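Local coordinates for protein PelA (Pseudomonas aeruginosa, PDB 5TCB) that probably cleaves glycosidic bonds through its glycoside hydrolase domain, the longer protein probably also acting as a deacetylase, at residues A[27-32]-A[232-237]; A[193-198]-A[255-260]. All blocks are in the same frame, centred on the assembly; numbering follows the deposited sequence.

Contact 1 of 2, residues A[27-32]-A[232-237]; sequences VAFWYA and VAIDYL
Phe29 lays one face of its ring against the end of the Ile234 side chain. Ile234 CD1 sits 4.0 Å from the centroid of the Phe29 ring and 30° off its normal, a CH-pi contact. The methyl is displaced toward the far end of the ring, and its closest approach is to CZ of Phe29, 3.5 Å from Ile234 CD1. The extended chain of Ile234, chi2 169°, carries CD1 out over the CZ end of the ring, while CG1 stays above the same face near the CE1-CZ edge, 3.9 Å from Phe29 CE1. The two side chains cross at about a right angle. Val232 adds a second touch on this ring. Its CG1 lies at the ring edge, near the plane, 4.3 Å from Phe29 CE1. The same methyl meets Val27 tip to tip, with 3.8 Å between CG1 of Val27 and CG1 of Val232. No hydrogen bond joins the two segments, and all four side chains are buried. The axes of 27-30 and 232-236 come no nearer than 9.2 Å, at 47° to each other, and the two segments meet through side chains. Strands 27-30 and 231-236 are not paired with each other. Strand 258-262 pairs with strand 231-236, and its Phe260 packs on Phe29. On the other flank, strand 45-48 pairs with strand 27-30 through Ala28 and Trp30. Eight parallel strands in sequential order are consistent with a (beta/alpha)8 barrel. The contact then belongs to its apolar interior, while helix 242-254 packs on Ala233 and Asp235 from outside.

Contact 2 of 2, residues A[193-198]-A[255-260]; sequences ESIHAG and EGYVPF
Ile195 rests on the ring face of Tyr257. Its CG1 stands almost straight above the ring, 4.2 Å from the centroid and 12° off the normal, in a CH-pi contact. The methyls CG2 and CD1 reach the rim. CG2 of Ile195 is 3.9 Å from CE1 of Tyr257, and CD1 of Ile195 is 3.9 Å from CZ of Tyr257. CG2 also lies over the centre of the neighbouring His196 ring, 3.7 Å above its plane, so Ile195 touches two ring faces, Tyr257 with CG1 and His196 with CG2. Glu255 reaches from the other segment with its chain extended and presents its carboxylate to the edge of that imidazole. NE2 of His196 donates to OE1 of Glu255 at 2.7 Å, received on the syn lone pair of OE1, 15° out of the ring plane. A weak second bond goes from NE2 to OE2. Ring and carboxylate planes are turned 68° apart. Glu255 stands just before the Schellman turn at Gly256. The contact thus ties the loop after strand 187-192 to the end of helix 242-254 and the turn into strand 258-262. This His-carboxylate bond requires a proton on NE2, and the nearby carboxylate would tend to raise the basicity of the ring.

In the fold
From the N terminus, the segments come in the order 27-32, 193-198, 232-237 and 255-260. Contact 1 closes a long loop from the first strand of the parallel sheet to the seventh. Contact 2 starts within that loop, just after strand 187-192, and ends beyond it, where helix 242-254 leads into strand 258-262. The two loops therefore cross. Strands 231-236 and 258-262 are neighbours, which brings both contacts onto one part of the sheet. Asp235 ties them further: its carboxylate accepts from the backbone N of Ile195, His196 and Ala197. Tyr236 OH and Glu193 OE1 are also hydrogen-bonded. Together the contacts tie strand 27-30 to strand 231-236, and segment 193-198 to the turn that leads into strand 258-262.

Contact 1 of 2, residues A[27-32]-A[232-237]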
ATOM      1  N   VAL A  27      -2.821  11.324  -6.392  1.00 20.08           N
ATOM      2  CA  VAL A  27      -2.025  10.117  -6.212  1.00 17.65           C
ATOM      3  C   VAL A  27      -2.329   9.157  -7.354  1.00 17.42           C
ATOM      4  O   VAL A  27      -3.470   9.066  -7.828  1.00 17.84           O
ATOM      5  CB  VAL A  27      -2.287   9.480  -4.822  1.00 17.43           C
ATOM      6  CG1 VAL A  27      -3.743   9.015  -4.663  1.00 22.08           C
ATOM      7  CG2 VAL A  27      -1.328   8.372  -4.562  1.00 20.13           C
ATOM      8  N   ALA A  28      -1.284   8.463  -7.800  1.00 17.69           N
ATOM      9  CA  ALA A  28      -1.400   7.348  -8.727  1.00 16.78           C
ATOM     10  C   ALA A  28      -0.609   6.154  -8.209  1.00 16.51           C
ATOM     11  O   ALA A  28       0.375   6.298  -7.472  1.00 17.18           O
ATOM     12  CB  ALA A  28      -0.919   7.745 -10.143  1.00 18.47           C
ATOM     13  N   PHE A  29      -1.054   4.959  -8.619  1.00 15.36           N
ATOM     14  CA  PHE A  29      -0.387   3.694  -8.333  1.00 15.44           C
ATOM     15  C   PHE A  29      -0.166   2.977  -9.649  1.00 16.36           C
ATOM     16  O   PHE A  29      -1.104   2.867 -10.450  1.00 17.49           O
ATOM     17  CB  PHE A  29      -1.251   2.782  -7.446  1.00 15.98           C
ATOM     18  CG  PHE A  29      -1.411   3.233  -6.011  1.00 16.99           C
ATOM     19  CD1 PHE A  29      -2.230   4.310  -5.697  1.00 17.07           C
ATOM     20  CD2 PHE A  29      -0.765   2.557  -4.976  1.00 16.31           C
ATOM     21  CE1 PHE A  29      -2.393   4.730  -4.390  1.00 17.88           C
ATOM     22  CE2 PHE A  29      -0.923   2.967  -3.655  1.00 18.69           C
ATOM     23  CZ  PHE A  29      -1.725   4.064  -3.369  1.00 18.76           C
ATOM     24  N   TRP A  30       1.058   2.482  -9.865  1.00 16.19           N
ATOM     25  CA  TRP A  30       1.391   1.764 -11.095  1.00 17.81           C
ATOM     26  C   TRP A  30       2.325   0.629 -10.722  1.00 18.78           C
ATOM     27  O   TRP A  30       3.456   0.880 -10.305  1.00 19.96           O
ATOM     28  CB  TRP A  30       2.036   2.685 -12.135  1.00 16.77           C
ATOM     29  CG  TRP A  30       2.274   1.973 -13.430  1.00 20.33           C
ATOM     30  CD1 TRP A  30       3.300   1.087 -13.706  1.00 21.73           C
ATOM     31  CD2 TRP A  30       1.472   2.028 -14.621  1.00 22.93           C
ATOM     32  NE1 TRP A  30       3.179   0.616 -14.975  1.00 21.42           N
ATOM     33  CE2 TRP A  30       2.075   1.174 -15.574  1.00 21.90           C
ATOM     34  CE3 TRP A  30       0.320   2.726 -14.984  1.00 20.74           C
ATOM     35  CZ2 TRP A  30       1.545   0.981 -16.834  1.00 23.46           C
ATOM     36  CZ3 TRP A  30      -0.194   2.559 -16.244  1.00 21.86           C
ATOM     37  CH2 TRP A  30       0.411   1.689 -17.171  1.00 23.08           C
ATOM     38  N   TYR A  31       1.863  -0.611 -10.852  1.00 18.44           N
ATOM     39  CA  TYR A  31       2.654  -1.757 -10.420  1.00 20.25           C
ATOM     40  C   TYR A  31       3.189  -2.575 -11.582  1.00 21.75           C
ATOM     41  O   TYR A  31       3.857  -3.608 -11.365  1.00 23.95           O
ATOM     42  CB  TYR A  31       1.798  -2.654  -9.525  1.00 20.07           C
ATOM     43  CG  TYR A  31       1.436  -2.083  -8.165  1.00 18.95           C
ATOM     44  CD1 TYR A  31       2.112  -1.007  -7.620  1.00 19.63           C
ATOM     45  CD2 TYR A  31       0.428  -2.651  -7.417  1.00 20.11           C
ATOM     46  CE1 TYR A  31       1.789  -0.524  -6.384  1.00 20.25           C
ATOM     47  CE2 TYR A  31       0.097  -2.157  -6.163  1.00 19.33           C
ATOM     48  CZ  TYR A  31       0.791  -1.112  -5.658  1.00 17.80           C
ATOM     49  OH  TYR A  31       0.475  -0.608  -4.420  1.00 21.49           O
ATOM     50  N   ALA A  32       2.858  -2.200 -12.802  1.00 22.39           N
ATOM     51  CA  ALA A  32       3.167  -2.976 -13.984  1.00 22.05           C
ATOM     52  C   ALA A  32       4.484  -2.532 -14.615  1.00 21.96           C
ATOM     53  O   ALA A  32       5.078  -1.512 -14.247  1.00 24.60           O
ATOM     54  CB  ALA A  32       2.026  -2.857 -14.998  1.00 26.99           C
ATOM     55  N   VAL A 232      -6.107   8.304   1.637  1.00 17.77           N
ATOM     56  CA  VAL A 232      -6.166   8.016   0.216  1.00 17.21           C
ATOM     57  C   VAL A 232      -7.168   6.890   0.017  1.00 20.03           C
ATOM     58  O   VAL A 232      -7.130   5.870   0.718  1.00 19.74           O
ATOM     59  CB  VAL A 232      -4.774   7.639  -0.323  1.00 18.00           C
ATOM     60  CG1 VAL A 232      -4.885   6.953  -1.673  1.00 19.72           C
ATOM     61  CG2 VAL A 232      -3.907   8.883  -0.383  1.00 21.07           C
ATOM     62  N   ALA A 233      -8.105   7.099  -0.887  1.00 18.88           N
ATOM     63  CA  ALA A 233      -9.066   6.089  -1.289  1.00 17.85           C
ATOM     64  C   ALA A 233      -8.575   5.430  -2.567  1.00 18.37           C
ATOM     65  O   ALA A 233      -8.391   6.109  -3.577  1.00 20.28           O
ATOM     66  CB  ALA A 233     -10.451   6.700  -1.514  1.00 21.69           C
ATOM     67  N   ILE A 234      -8.367   4.115  -2.527  1.00 18.72           N
ATOM     68  CA  ILE A 234      -8.030   3.337  -3.721  1.00 20.81           C
ATOM     69  C   ILE A 234      -9.281   2.557  -4.092  1.00 19.14           C
ATOM     70  O   ILE A 234      -9.570   1.504  -3.519  1.00 22.08           O
ATOM     71  CB  ILE A 234      -6.846   2.387  -3.509  1.00 20.83           C
ATOM     72  CG1 ILE A 234      -5.630   3.122  -2.989  1.00 21.17           C
ATOM     73  CG2 ILE A 234      -6.501   1.729  -4.848  1.00 24.44           C
ATOM     74  CD1 ILE A 234      -4.504   2.150  -2.501  1.00 20.95           C
ATOM     75  N   ASP A 235     -10.024   3.082  -5.068  1.00 21.71           N
ATOM     76  CA  ASP A 235     -11.228   2.460  -5.580  1.00 21.72           C
ATOM     77  C   ASP A 235     -10.974   1.910  -6.980  1.00 21.49           C
ATOM     78  O   ASP A 235     -10.012   2.268  -7.660  1.00 21.85           O
ATOM     79  CB  ASP A 235     -12.390   3.463  -5.588  1.00 22.34           C
ATOM     80  CG  ASP A 235     -13.037   3.618  -4.213  1.00 27.41           C
ATOM     81  OD1 ASP A 235     -12.321   3.463  -3.190  1.00 25.22           O
ATOM     82  OD2 ASP A 235     -14.254   3.887  -4.168  1.00 26.87           O
ATOM     83  N   TYR A 236     -11.865   1.018  -7.407  1.00 27.51           N
ATOM     84  CA  TYR A 236     -11.636   0.216  -8.602  1.00 24.66           C
ATOM     85  C   TYR A 236     -12.833   0.306  -9.534  1.00 26.26           C
ATOM     86  O   TYR A 236     -13.952  -0.059  -9.149  1.00 30.20           O
ATOM     87  CB  TYR A 236     -11.354  -1.243  -8.212  1.00 27.52           C
ATOM     88  CG  TYR A 236     -10.050  -1.386  -7.473  1.00 22.21           C
ATOM     89  CD1 TYR A 236     -10.036  -1.653  -6.117  1.00 23.90           C
ATOM     90  CD2 TYR A 236      -8.845  -1.253  -8.138  1.00 27.05           C
ATOM     91  CE1 TYR A 236      -8.817  -1.784  -5.437  1.00 24.54           C
ATOM     92  CE2 TYR A 236      -7.623  -1.355  -7.470  1.00 26.38           C
ATOM     93  CZ  TYR A 236      -7.632  -1.634  -6.129  1.00 25.54           C
ATOM     94  OH  TYR A 236      -6.415  -1.770  -5.487  1.00 29.57           O
ATOM     95  N   LEU A 237     -12.584   0.787 -10.764  1.00 25.03           N
ATOM     96  CA  LEU A 237     -13.553   0.762 -11.861  1.00 26.93           C
ATOM     97  C   LEU A 237     -12.791   0.406 -13.127  1.00 26.60           C
ATOM     98  O   LEU A 237     -11.637   0.822 -13.290  1.00 26.58           O
ATOM     99  CB  LEU A 237     -14.285   2.096 -12.063  1.00 29.38           C
ATOM    100  CG  LEU A 237     -15.339   2.435 -11.014  1.00 28.00           C
ATOM    101  CD1 LEU A 237     -15.840   3.854 -11.221  1.00 32.59           C
ATOM    102  CD2 LEU A 237     -16.514   1.448 -11.065  1.00 29.14           C
TER

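Contact 2 of 2, residues A[193-198]-A[255-260]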
ATOM      1  N   GLU A 193      -8.298   0.461   0.446  1.00 20.65           N
ATOM      2  CA  GLU A 193      -9.051  -0.227  -0.583  1.00 20.96           C
ATOM      3  C   GLU A 193     -10.259  -0.852   0.099  1.00 23.18           C
ATOM      4  O   GLU A 193     -10.064  -1.816   0.883  1.00 26.11           O
ATOM      5  CB  GLU A 193      -8.234  -1.342  -1.242  1.00 21.96           C
ATOM      6  CG  GLU A 193      -6.861  -0.972  -1.739  1.00 24.92           C
ATOM      7  CD  GLU A 193      -6.056  -2.233  -2.013  1.00 27.79           C
ATOM      8  OE1 GLU A 193      -6.170  -2.804  -3.118  1.00 28.85           O
ATOM      9  OE2 GLU A 193      -5.331  -2.681  -1.102  1.00 30.27           O
ATOM     10  N   SER A 194     -11.497  -0.398  -0.099  1.00 27.80           N
ATOM     11  CA  SER A 194     -11.931   0.666  -0.994  1.00 24.23           C
ATOM     12  C   SER A 194     -13.062   1.393  -0.279  1.00 28.42           C
ATOM     13  O   SER A 194     -13.559   0.918   0.751  1.00 28.04           O
ATOM     14  CB  SER A 194     -12.410   0.097  -2.328  1.00 25.67           C
ATOM     15  OG  SER A 194     -11.360  -0.487  -3.068  1.00 23.57           O
ATOM     16  N   ILE A 195     -13.523   2.512  -0.835  1.00 25.16           N
ATOM     17  CA  ILE A 195     -14.539   3.317  -0.160  1.00 28.65           C
ATOM     18  C   ILE A 195     -15.909   3.053  -0.777  1.00 32.03           C
ATOM     19  O   ILE A 195     -16.835   2.617  -0.080  1.00 30.42           O
ATOM     20  CB  ILE A 195     -14.170   4.814  -0.181  1.00 28.46           C
ATOM     21  CG1 ILE A 195     -12.855   5.081   0.572  1.00 28.38           C
ATOM     22  CG2 ILE A 195     -15.301   5.686   0.409  1.00 31.00           C
ATOM     23  CD1 ILE A 195     -12.817   4.590   2.027  1.00 28.57           C
ATOM     24  N   HIS A 196     -16.067   3.286  -2.076  1.00 29.69           N
ATOM     25  CA  HIS A 196     -17.346   3.048  -2.731  1.00 29.89           C
ATOM     26  C   HIS A 196     -17.290   1.937  -3.763  1.00 31.53           C
ATOM     27  O   HIS A 196     -18.174   1.063  -3.799  1.00 35.04           O
ATOM     28  CB  HIS A 196     -17.844   4.328  -3.418  1.00 33.85           C
ATOM     29  CG  HIS A 196     -18.151   5.443  -2.473  1.00 32.90           C
ATOM     30  ND1 HIS A 196     -19.096   5.331  -1.473  1.00 35.65           N
ATOM     31  CD2 HIS A 196     -17.650   6.698  -2.385  1.00 35.66           C
ATOM     32  CE1 HIS A 196     -19.153   6.469  -0.802  1.00 45.92           C
ATOM     33  NE2 HIS A 196     -18.292   7.316  -1.339  1.00 41.37           N
ATOM     34  N   ALA A 197     -16.286   1.978  -4.633  1.00 30.94           N
ATOM     35  CA  ALA A 197     -16.144   1.033  -5.728  1.00 29.31           C
ATOM     36  C   ALA A 197     -14.925   0.168  -5.449  1.00 26.90           C
ATOM     37  O   ALA A 197     -13.795   0.663  -5.365  1.00 24.95           O
ATOM     38  CB  ALA A 197     -16.019   1.763  -7.070  1.00 29.25           C
ATOM     39  N   GLY A 198     -15.152  -1.132  -5.283  1.00 31.34           N
ATOM     40  CA  GLY A 198     -14.088  -2.024  -4.904  1.00 28.99           C
ATOM     41  C   GLY A 198     -13.900  -3.170  -5.878  1.00 30.10           C
ATOM     42  O   GLY A 198     -14.587  -3.294  -6.900  1.00 32.82           O
ATOM     43  N   GLU A 255     -15.821  14.078  -0.104  1.00 31.76           N
ATOM     44  CA  GLU A 255     -15.896  13.372   1.165  1.00 35.17           C
ATOM     45  C   GLU A 255     -14.582  13.392   1.937  1.00 33.41           C
ATOM     46  O   GLU A 255     -14.489  12.749   2.990  1.00 34.11           O
ATOM     47  CB  GLU A 255     -16.344  11.932   0.909  1.00 32.19           C
ATOM     48  CG  GLU A 255     -17.748  11.881   0.322  1.00 38.35           C
ATOM     49  CD  GLU A 255     -18.170  10.508  -0.150  1.00 41.95           C
ATOM     50  OE1 GLU A 255     -17.370   9.560  -0.047  1.00 50.43           O
ATOM     51  OE2 GLU A 255     -19.309  10.382  -0.646  1.00 48.96           O
ATOM     52  N   GLY A 256     -13.573  14.114   1.445  1.00 29.75           N
ATOM     53  CA  GLY A 256     -12.352  14.336   2.186  1.00 32.03           C
ATOM     54  C   GLY A 256     -11.217  13.399   1.845  1.00 31.03           C
ATOM     55  O   GLY A 256     -10.161  13.478   2.489  1.00 33.68           O
ATOM     56  N   TYR A 257     -11.387  12.540   0.845  1.00 26.20           N
ATOM     57  CA  TYR A 257     -10.357  11.590   0.435  1.00 22.61           C
ATOM     58  C   TYR A 257      -9.518  12.143  -0.719  1.00 21.77           C
ATOM     59  O   TYR A 257      -9.965  12.976  -1.507  1.00 24.14           O
ATOM     60  CB  TYR A 257     -10.984  10.262  -0.003  1.00 25.76           C
ATOM     61  CG  TYR A 257     -11.792   9.583   1.059  1.00 27.12           C
ATOM     62  CD1 TYR A 257     -13.167   9.619   1.011  1.00 26.85           C
ATOM     63  CD2 TYR A 257     -11.187   8.929   2.123  1.00 32.55           C
ATOM     64  CE1 TYR A 257     -13.924   9.010   1.957  1.00 28.62           C
ATOM     65  CE2 TYR A 257     -11.949   8.321   3.097  1.00 35.13           C
ATOM     66  CZ  TYR A 257     -13.316   8.373   3.006  1.00 35.83           C
ATOM     67  OH  TYR A 257     -14.104   7.775   3.960  1.00 37.41           O
ATOM     68  N   VAL A 258      -8.287  11.659  -0.826  1.00 21.70           N
ATOM     69  CA  VAL A 258      -7.490  11.864  -2.033  1.00 21.64           C
ATOM     70  C   VAL A 258      -7.584  10.571  -2.833  1.00 20.30           C
ATOM     71  O   VAL A 258      -7.036   9.550  -2.388  1.00 19.43           O
ATOM     72  CB  VAL A 258      -6.037  12.205  -1.705  1.00 19.78           C
ATOM     73  CG1 VAL A 258      -5.249  12.497  -2.990  1.00 20.08           C
ATOM     74  CG2 VAL A 258      -5.983  13.418  -0.796  1.00 26.01           C
ATOM     75  N   PRO A 259      -8.301  10.542  -3.956  1.00 21.03           N
ATOM     76  CA  PRO A 259      -8.609   9.262  -4.596  1.00 20.47           C
ATOM     77  C   PRO A 259      -7.685   8.859  -5.729  1.00 17.30           C
ATOM     78  O   PRO A 259      -7.082   9.705  -6.386  1.00 19.82           O
ATOM     79  CB  PRO A 259     -10.008   9.502  -5.143  1.00 23.58           C
ATOM     80  CG  PRO A 259      -9.954  10.941  -5.570  1.00 25.25           C
ATOM     81  CD  PRO A 259      -9.087  11.647  -4.549  1.00 20.90           C
ATOM     82  N   PHE A 260      -7.630   7.556  -5.985  1.00 18.80           N
ATOM     83  CA  PHE A 260      -7.161   7.018  -7.250  1.00 17.86           C
ATOM     84  C   PHE A 260      -8.110   5.910  -7.629  1.00 17.20           C
ATOM     85  O   PHE A 260      -8.314   4.983  -6.841  1.00 19.65           O
ATOM     86  CB  PHE A 260      -5.741   6.484  -7.156  1.00 16.98           C
ATOM     87  CG  PHE A 260      -5.144   6.045  -8.486  1.00 16.22           C
ATOM     88  CD1 PHE A 260      -4.992   6.947  -9.533  1.00 17.29           C
ATOM     89  CD2 PHE A 260      -4.666   4.746  -8.647  1.00 16.72           C
ATOM     90  CE1 PHE A 260      -4.420   6.565 -10.743  1.00 18.38           C
ATOM     91  CE2 PHE A 260      -4.090   4.360  -9.850  1.00 16.87           C
ATOM     92  CZ  PHE A 260      -3.941   5.256 -10.892  1.00 19.16           C
TER